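Local coordinates for TRAP-T family transporter, DctP (Periplasmic binding) subunit (Sulfitobacter sp. NAS-14.1, PDB 4PF8), which binds beta-D-galacturonate in the periplasm as the solute-binding subunit of a TRAP transporter, to which it probably delivers this sugar acid for uptake, at residues P37-M42 and V61-V66; P71-Q76 and G85-G90. One frame throughout, in Å; residues are numbered along the deposited sequence.

Interaction 1 of 2, residues P37-M42 and V61-V66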
loop_
_atom_site.group_PDB
_atom_site.type_symbol
_atom_site.label_atom_id
_atom_site.label_comp_id
_atom_site.label_asym_id
_atom_site.label_seq_id
_atom_site.Cartn_x
_atom_site.Cartn_y
_atom_site.Cartn_z
ATOM N N PRO A 37 9.162 0.271 8.780
ATOM C CA PRO A 37 9.323 -1.194 8.633
ATOM C C PRO A 37 9.663 -1.685 7.223
ATOM O O PRO A 37 10.488 -2.593 7.037
ATOM C CB PRO A 37 7.954 -1.738 9.065
ATOM C CG PRO A 37 7.489 -0.733 10.062
ATOM C CD PRO A 37 7.947 0.613 9.545
ATOM N N VAL A 38 9.043 -1.062 6.234
ATOM C CA VAL A 38 9.335 -1.357 4.844
ATOM C C VAL A 38 10.816 -1.121 4.570
ATOM O O VAL A 38 11.481 -1.948 3.964
ATOM C CB VAL A 38 8.510 -0.453 3.915
ATOM C CG1 VAL A 38 8.955 -0.630 2.465
ATOM C CG2 VAL A 38 7.011 -0.735 4.080
ATOM N N SER A 39 11.317 0.026 5.010
ATOM C CA SER A 39 12.709 0.398 4.803
ATOM C C SER A 39 13.676 -0.630 5.378
ATOM O O SER A 39 14.657 -1.015 4.720
ATOM C CB SER A 39 12.962 1.761 5.432
ATOM O OG SER A 39 11.880 2.639 5.138
ATOM N N HIS A 40 13.404 -1.065 6.606
ATOM C CA HIS A 40 14.258 -2.038 7.264
ATOM C C HIS A 40 14.161 -3.374 6.566
ATOM O O HIS A 40 15.177 -4.085 6.422
ATOM C CB HIS A 40 13.900 -2.166 8.750
ATOM C CG HIS A 40 14.057 -0.885 9.503
ATOM N ND1 HIS A 40 15.236 -0.171 9.517
ATOM C CD2 HIS A 40 13.173 -0.162 10.227
ATOM C CE1 HIS A 40 15.077 0.926 10.233
ATOM N NE2 HIS A 40 13.836 0.951 10.683
ATOM N N GLY A 41 12.962 -3.721 6.106
ATOM C CA GLY A 41 12.803 -4.944 5.338
ATOM C C GLY A 41 13.644 -4.947 4.067
ATOM O O GLY A 41 14.303 -5.936 3.736
HETATM N N MSE A 42 13.591 -3.843 3.335
HETATM C CA MSE A 42 14.322 -3.730 2.081
HETATM C C MSE A 42 15.818 -3.732 2.295
HETATM O O MSE A 42 16.568 -4.345 1.521
HETATM C CB MSE A 42 13.919 -2.457 1.348
HETATM C CG MSE A 42 12.484 -2.510 0.819
HETATM SE SE MSE A 42 12.063 -0.961 -0.242
HETATM C CE MSE A 42 13.213 -1.317 -1.722
ATOM N N VAL A 61 19.147 0.893 -1.331
ATOM C CA VAL A 61 17.767 1.327 -1.223
ATOM C C VAL A 61 17.721 2.847 -1.102
ATOM O O VAL A 61 18.429 3.448 -0.298
ATOM C CB VAL A 61 17.088 0.708 0.010
ATOM C CG1 VAL A 61 15.615 1.110 0.073
ATOM C CG2 VAL A 61 17.233 -0.814 -0.023
ATOM N N PHE A 62 16.909 3.460 -1.950
ATOM C CA PHE A 62 16.751 4.906 -1.971
ATOM C C PHE A 62 15.418 5.239 -1.358
ATOM O O PHE A 62 14.361 4.927 -1.921
ATOM C CB PHE A 62 16.837 5.423 -3.408
ATOM C CG PHE A 62 18.218 5.297 -3.994
ATOM C CD1 PHE A 62 18.642 4.103 -4.565
ATOM C CD2 PHE A 62 19.097 6.343 -3.927
ATOM C CE1 PHE A 62 19.896 3.970 -5.073
ATOM C CE2 PHE A 62 20.370 6.225 -4.441
ATOM C CZ PHE A 62 20.774 5.033 -5.019
ATOM N N HIS A 63 15.478 5.848 -0.179
ATOM C CA HIS A 63 14.292 6.101 0.630
ATOM C C HIS A 63 13.594 7.408 0.255
ATOM O O HIS A 63 14.091 8.196 -0.556
ATOM C CB HIS A 63 14.702 6.141 2.113
ATOM C CG HIS A 63 15.381 4.901 2.566
ATOM N ND1 HIS A 63 14.749 3.680 2.566
ATOM C CD2 HIS A 63 16.635 4.670 3.019
ATOM C CE1 HIS A 63 15.582 2.743 2.988
ATOM N NE2 HIS A 63 16.734 3.320 3.268
ATOM N N ALA A 64 12.414 7.597 0.826
ATOM C CA ALA A 64 11.698 8.867 0.773
ATOM C C ALA A 64 11.266 9.254 -0.635
ATOM O O ALA A 64 11.045 10.439 -0.921
ATOM C CB ALA A 64 12.535 9.979 1.407
ATOM N N GLY A 65 11.110 8.263 -1.509
ATOM C CA GLY A 65 10.575 8.497 -2.843
ATOM C C GLY A 65 11.479 9.349 -3.719
ATOM O O GLY A 65 11.011 9.945 -4.695
ATOM N N VAL A 66 12.770 9.419 -3.394
ATOM C CA VAL A 66 13.678 10.325 -4.096
ATOM C C VAL A 66 13.843 9.935 -5.576
ATOM O O VAL A 66 14.194 10.788 -6.417
ATOM C CB VAL A 66 15.043 10.415 -3.365
ATOM C CG1 VAL A 66 15.831 9.117 -3.479
ATOM C CG2 VAL A 66 15.859 11.611 -3.867
#
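With CG anti to its carbonyl carbon (chi1 -69°) and the chain bent at chi3 (68°), M42, a selenomethionine, carries its terminal methyl round to V61, whose own CG1 lies anti to the backbone N (chi1 -177°) and meets it. The M42 CE to V61 CG1 separation is 3.9 Å, and the selenium follows at 4.1 Å from the same methyl, M42 SE to V61 CG1. The second branch of the valine is used as well: V61 CG2 rests 3.9 Å from M42 CB. One methyl thus touches the outer end of the M42 chain and the other its root, the two side chains crossing at a slant. An alanine in place of V61 would remove both methyls and would probably leave a gap beside M42, with its selenium end freer to turn.

Nearer the start of the helix, the imidazole of H63 reaches S39, with H63 CE1 3.7 Å from S39 CB. This is van der Waals contact, for the polar atoms of both side chains bond to other residues. S39 OG is hydrogen-bonded to V33 O and N30 ND2, while H63 binds E43 OE2 through NE2 and N30 ND2 through ND1. Held through both ring nitrogens, the imidazole has its rotation fixed, and N30 serves serine and histidine alike. The carbonyl oxygen of V61 lies over one face of this ring, toward its rim.

The contact packs helix 37-52 against the end of strand 59-62, within a beta-alpha-beta unit that starts with strand 26-29. Past the strand, H63 to V66 form a type I' turn. Strand 84-88 adds F84, which touches both M42 and V61, and on another side of the helix P37 and H40 meet helix 248-282.

Interaction 2 of 2, residues P71-Q76 and G85-G90; sequences PDAIEQ and GVFSLG. With GTR (beta-D-galactopyranuronic acid), chain D.
A methylene of I74, CG1, sits almost squarely over the centre of the F87 ring, making a CH-pi contact that dominates this helix-to-strand packing. The carbon lies 3.8 Å from the centroid of the F87 ring, only 9° off the normal. The isoleucine reaches this place because CG1 is anti to its carbonyl carbon (chi1 -71°), and its side chain and that of F87 run past each other in opposite directions.

A73, one residue earlier on helix 70-79, meets another part of the same ring. Its methyl touches the ring carbon CE1, with A73 CB to F87 CE1 at 3.8 Å, and its carbonyl oxygen comes within 3.7 Å, A73 O to F87 CZ, at an oblique angle. W29 from the adjoining strand also meets the F87 ring, and Q70 and L77 add further contacts from the helix.

S88, the residue after F87, serves the pocket. It is the N-cap of the short helix 89-92: its OG accepts from G90 N at 3.1 Å, with an N-H...O angle of 159°. S88 CB approaches galacturonate O4 at 3.4 Å, so the methylene abuts the sugar while the hydroxyl caps the helix. Q70, on the same helix as A73 and I74, gives OE1 to S88 N and NE2 to the ligand.

No hydrogen bond links the two segments. Their cohesion is dispersive, resting on a buried aromatic ring against aliphatic carbon, whereas polar chemistry gathers beyond F87, where Q70 joins the helix, the strand end and the sugar.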
loop_
_atom_site.group_PDB
_atom_site.type_symbol
_atom_site.label_atom_id
_atom_site.label_comp_id
_atom_site.label_asym_id
_atom_site.label_seq_id
_atom_site.Cartn_x
_atom_site.Cartn_y
_atom_site.Cartn_z
ATOM N N PRO A 71 3.579 5.729 -9.055
ATOM C CA PRO A 71 3.223 5.250 -10.403
ATOM C C PRO A 71 4.444 5.269 -11.340
ATOM O O PRO A 71 4.619 4.344 -12.143
ATOM C CB PRO A 71 2.139 6.225 -10.859
ATOM C CG PRO A 71 1.557 6.779 -9.561
ATOM C CD PRO A 71 2.718 6.843 -8.604
ATOM N N ASP A 72 5.275 6.299 -11.221
ATOM C CA ASP A 72 6.447 6.427 -12.095
ATOM C C ASP A 72 7.499 5.389 -11.717
ATOM O O ASP A 72 8.165 4.863 -12.587
ATOM C CB ASP A 72 7.048 7.817 -12.007
ATOM C CG ASP A 72 6.158 8.887 -12.624
ATOM O OD1 ASP A 72 5.328 8.572 -13.516
ATOM O OD2 ASP A 72 6.305 10.054 -12.200
ATOM N N ALA A 73 7.621 5.067 -10.432
ATOM C CA ALA A 73 8.583 4.047 -10.007
ATOM C C ALA A 73 8.193 2.666 -10.519
ATOM O O ALA A 73 9.039 1.865 -10.912
ATOM C CB ALA A 73 8.732 4.053 -8.490
ATOM N N ILE A 74 6.896 2.382 -10.527
ATOM C CA ILE A 74 6.420 1.116 -11.038
ATOM C C ILE A 74 6.786 1.009 -12.511
ATOM O O ILE A 74 7.241 -0.036 -12.987
ATOM C CB ILE A 74 4.895 0.972 -10.858
ATOM C CG1 ILE A 74 4.567 0.770 -9.377
ATOM C CG2 ILE A 74 4.369 -0.198 -11.699
ATOM C CD1 ILE A 74 3.113 1.059 -9.001
ATOM N N GLU A 75 6.589 2.100 -13.249
ATOM C CA GLU A 75 6.948 2.114 -14.669
ATOM C C GLU A 75 8.460 1.886 -14.847
ATOM O O GLU A 75 8.891 1.121 -15.722
ATOM C CB GLU A 75 6.532 3.441 -15.301
ATOM C CG GLU A 75 6.909 3.572 -16.770
ATOM C CD GLU A 75 5.978 2.797 -17.692
ATOM O OE1 GLU A 75 5.064 2.086 -17.188
ATOM O OE2 GLU A 75 6.166 2.909 -18.933
ATOM N N GLN A 76 9.267 2.546 -14.025
ATOM C CA GLN A 76 10.717 2.335 -14.102
ATOM C C GLN A 76 11.072 0.874 -13.884
ATOM O O GLN A 76 11.958 0.331 -14.542
ATOM C CB GLN A 76 11.455 3.162 -13.061
ATOM C CG GLN A 76 11.413 4.659 -13.278
ATOM C CD GLN A 76 12.130 5.380 -12.161
ATOM O OE1 GLN A 76 13.248 5.004 -11.791
ATOM N NE2 GLN A 76 11.500 6.406 -11.611
ATOM N N GLY A 85 11.934 -2.891 -5.589
ATOM C CA GLY A 85 11.169 -1.915 -4.844
ATOM C C GLY A 85 10.147 -2.578 -3.971
ATOM O O GLY A 85 9.896 -3.762 -4.113
ATOM N N VAL A 86 9.593 -1.827 -3.042
ATOM C CA VAL A 86 8.358 -2.239 -2.392
ATOM C C VAL A 86 7.296 -1.246 -2.816
ATOM O O VAL A 86 7.441 -0.038 -2.590
ATOM C CB VAL A 86 8.463 -2.280 -0.874
ATOM C CG1 VAL A 86 7.093 -2.495 -0.247
ATOM C CG2 VAL A 86 9.423 -3.387 -0.439
ATOM N N PHE A 87 6.266 -1.779 -3.441
ATOM C CA PHE A 87 5.172 -0.982 -3.977
ATOM C C PHE A 87 3.848 -1.383 -3.342
ATOM O O PHE A 87 3.528 -2.572 -3.250
ATOM C CB PHE A 87 5.006 -1.196 -5.487
ATOM C CG PHE A 87 6.205 -0.867 -6.309
ATOM C CD1 PHE A 87 6.789 0.375 -6.280
ATOM C CD2 PHE A 87 6.694 -1.789 -7.217
ATOM C CE1 PHE A 87 7.880 0.671 -7.055
ATOM C CE2 PHE A 87 7.790 -1.481 -8.030
ATOM C CZ PHE A 87 8.388 -0.251 -7.919
ATOM N N SER A 88 3.055 -0.393 -2.987
ATOM C CA SER A 88 1.671 -0.666 -2.645
ATOM C C SER A 88 0.998 -1.195 -3.896
ATOM O O SER A 88 1.220 -0.667 -5.001
ATOM C CB SER A 88 1.002 0.623 -2.214
ATOM O OG SER A 88 -0.397 0.471 -1.990
ATOM N N LEU A 89 0.130 -2.189 -3.735
ATOM C CA LEU A 89 -0.665 -2.627 -4.864
ATOM C C LEU A 89 -1.732 -1.591 -5.272
ATOM O O LEU A 89 -2.335 -1.704 -6.341
ATOM C CB LEU A 89 -1.278 -3.978 -4.563
ATOM C CG LEU A 89 -0.374 -5.151 -4.898
ATOM C CD1 LEU A 89 0.919 -5.120 -4.143
ATOM C CD2 LEU A 89 -1.102 -6.485 -4.650
ATOM N N GLY A 90 -1.944 -0.561 -4.459
ATOM C CA GLY A 90 -2.946 0.441 -4.767
ATOM C C GLY A 90 -2.705 1.101 -6.122
ATOM O O GLY A 90 -3.531 1.049 -7.022
HETATM C C1 GTR D . 1.151 3.958 2.255
HETATM C C2 GTR D . 1.865 2.993 1.368
HETATM C C3 GTR D . 2.675 3.803 0.372
HETATM C C4 GTR D . 1.778 4.706 -0.463
HETATM C C5 GTR D . 1.021 5.583 0.529
HETATM C C6 GTR D . 0.016 6.466 -0.200
HETATM O O1 GTR D . 0.298 3.242 3.201
HETATM O O2 GTR D . 2.759 2.206 2.202
HETATM O O3 GTR D . 3.278 2.854 -0.534
HETATM O O4 GTR D . 0.859 3.870 -1.188
HETATM O O5 GTR D . 0.317 4.789 1.506
HETATM O O6A GTR D . -1.039 6.727 0.437
HETATM O O6B GTR D . 0.345 6.983 -1.293
#

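The two contacts lie on one sheet, their centres 13 Å apart, and strand 84-88 joins them. Interaction 1 sets helix 37-52 against strand 59-62; from there the chain runs through the turn at H63-V66 to helix 70-79 of interaction 2. They touch where M42 CG meets V86 CG2 at 3.4 Å, M42 CE reaches G85 CA at 3.8 Å and V38 CG1 lies 3.8 Å from V86 CB. V86 thus packs on helix 37-52, while F87, next along the strand, turns to helix 70-79. Their relation to the galacturonate differs: S88 of interaction 2 borders the sugar, whereas the side chain of M42 stays about 10 Å from it.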